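Local coordinates for protein [4Fe-4S]-dependent U34-ARNt thiolase (Methanococcus maripaludis, PDB 6SCY) that probably binds ATP and tRNA and, with the help of a [4Fe-4S] cluster, places sulfur on uridine 34 of the tRNA, at residues A[48-53]-A[77-82]. Numbering follows the deposited sequence.
Sequences NNIKVA and PNSNLI
Val52 N donates to Asn80 O (2.9 Å) in a nearly straight bond, N-H...O 165°, and Ile82 N returns one to Val52 O (3.0 Å). One step earlier Asn80 N donates to Ile50 O, so the bonds zigzag between two strands that run nearly parallel. Toward the N-terminal side a side chain joins in: Asn48 OD1 accepts the backbone N of Asn78 (2.9 Å), the donor tilted 21° from the carbonyl plane. With CG anti to the backbone N (chi1 -156°), the amide of Asn48 reaches across to the other segment, and its ND2 lies 3.3 Å from Asn78 CB. Asn49 N adds a weak bond to Asn78 O, so Asn78 is met at N by a side chain and, less firmly, at O by backbone. Shortening Asn48 to an alanine would take away OD1 and is likely to leave Asn78 N without this acceptor and the start of 77-82 less firmly held. Ser79 OG is hydrogen-bonded to Lys47 O and lies 3.1 Å from Ile50 O, a second possible acceptor for its one proton. On the face carrying Lys51, Asn80 and Ile82, the lysine chain extends past CB of Asn80 and crosses the end of Ile82, CD to CD1 3.6 Å; it then bends before NZ, which is hydrogen-bonded to Glu160 O. On the other face Val52 and Leu81 lie side by side, CB to CD1 3.9 Å, and Tyr73 of helix 60-75 touches both. Strand 164-167 adjoins strand 51-55 along its other edge, making it the middle of the parallel sheet. The pair forms the two strands of a right-handed beta-alpha-beta crossover through helix 60-75, the opening unit of the Rossmann-like PP-loop fold, whose predicted ATP site begins just beyond Ala53 at Gly55.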
# COMPACT_ATOMS: atom_id res chain seq x y z
N ASN A 48 15.46 -23.54 -24.99
CA ASN A 48 16.73 -24.26 -25.13
C ASN A 48 17.92 -23.29 -25.00
O ASN A 48 17.74 -22.07 -25.11
CB ASN A 48 16.75 -25.00 -26.48
CG ASN A 48 17.67 -26.19 -26.53
OD1 ASN A 48 17.59 -27.11 -25.71
ND2 ASN A 48 18.54 -26.20 -27.51
N ASN A 49 19.12 -23.83 -24.77
CA ASN A 49 20.38 -23.08 -24.67
C ASN A 49 20.43 -22.11 -23.46
O ASN A 49 21.11 -21.07 -23.54
CB ASN A 49 20.74 -22.38 -25.99
CG ASN A 49 20.41 -23.19 -27.22
OD1 ASN A 49 20.78 -24.36 -27.35
ND2 ASN A 49 19.67 -22.58 -28.13
N ILE A 50 19.81 -22.47 -22.32
CA ILE A 50 19.89 -21.65 -21.10
C ILE A 50 20.21 -22.52 -19.85
O ILE A 50 19.80 -23.67 -19.79
CB ILE A 50 18.72 -20.65 -20.84
CG1 ILE A 50 17.37 -21.36 -20.74
CG2 ILE A 50 18.68 -19.49 -21.83
CD1 ILE A 50 16.91 -21.38 -19.41
N LYS A 51 20.92 -21.93 -18.88
CA LYS A 51 21.33 -22.54 -17.62
C LYS A 51 20.65 -21.78 -16.47
O LYS A 51 20.77 -20.56 -16.41
CB LYS A 51 22.87 -22.45 -17.50
CG LYS A 51 23.48 -23.22 -16.34
CD LYS A 51 24.97 -23.00 -16.28
CE LYS A 51 25.75 -24.23 -16.65
NZ LYS A 51 27.18 -24.10 -16.25
N VAL A 52 19.91 -22.49 -15.59
CA VAL A 52 19.22 -21.83 -14.47
C VAL A 52 19.71 -22.34 -13.13
O VAL A 52 19.51 -23.51 -12.80
CB VAL A 52 17.67 -21.87 -14.57
CG1 VAL A 52 17.02 -21.25 -13.34
CG2 VAL A 52 17.17 -21.19 -15.83
N ALA A 53 20.33 -21.44 -12.35
CA ALA A 53 20.78 -21.70 -10.98
C ALA A 53 19.55 -21.49 -10.11
O ALA A 53 18.70 -20.68 -10.47
CB ALA A 53 21.84 -20.69 -10.59
N PRO A 77 16.83 -30.50 -24.25
CA PRO A 77 18.17 -31.12 -24.27
C PRO A 77 19.34 -30.23 -23.88
O PRO A 77 20.17 -30.65 -23.07
CB PRO A 77 18.30 -31.64 -25.71
CG PRO A 77 17.41 -30.76 -26.51
CD PRO A 77 16.25 -30.45 -25.61
N ASN A 78 19.41 -29.00 -24.45
CA ASN A 78 20.49 -28.06 -24.22
C ASN A 78 20.16 -27.03 -23.17
O ASN A 78 20.49 -25.86 -23.33
CB ASN A 78 20.94 -27.40 -25.53
CG ASN A 78 21.40 -28.33 -26.62
OD1 ASN A 78 21.45 -29.57 -26.46
ND2 ASN A 78 21.76 -27.76 -27.75
N SER A 79 19.53 -27.45 -22.07
CA SER A 79 19.22 -26.55 -20.96
C SER A 79 19.57 -27.19 -19.62
O SER A 79 19.22 -28.34 -19.39
CB SER A 79 17.79 -26.04 -21.02
OG SER A 79 17.75 -24.85 -21.79
N ASN A 80 20.33 -26.47 -18.78
CA ASN A 80 20.83 -26.98 -17.51
C ASN A 80 20.13 -26.37 -16.30
O ASN A 80 19.59 -25.26 -16.39
CB ASN A 80 22.35 -26.77 -17.43
CG ASN A 80 23.06 -27.73 -16.52
OD1 ASN A 80 23.48 -27.37 -15.42
ND2 ASN A 80 23.21 -28.98 -16.97
N LEU A 81 20.19 -27.07 -15.15
CA LEU A 81 19.59 -26.65 -13.89
C LEU A 81 20.54 -27.00 -12.74
O LEU A 81 20.86 -28.17 -12.53
CB LEU A 81 18.21 -27.32 -13.73
CG LEU A 81 17.22 -26.72 -12.75
CD1 LEU A 81 16.72 -25.39 -13.23
CD2 LEU A 81 16.03 -27.63 -12.57
N ILE A 82 21.05 -25.98 -12.04
CA ILE A 82 21.98 -26.16 -10.92
C ILE A 82 21.29 -25.66 -9.65
O ILE A 82 20.64 -24.62 -9.68
CB ILE A 82 23.34 -25.43 -11.17
CG1 ILE A 82 23.87 -25.68 -12.58
CG2 ILE A 82 24.40 -25.82 -10.11
CD1 ILE A 82 24.87 -24.62 -13.07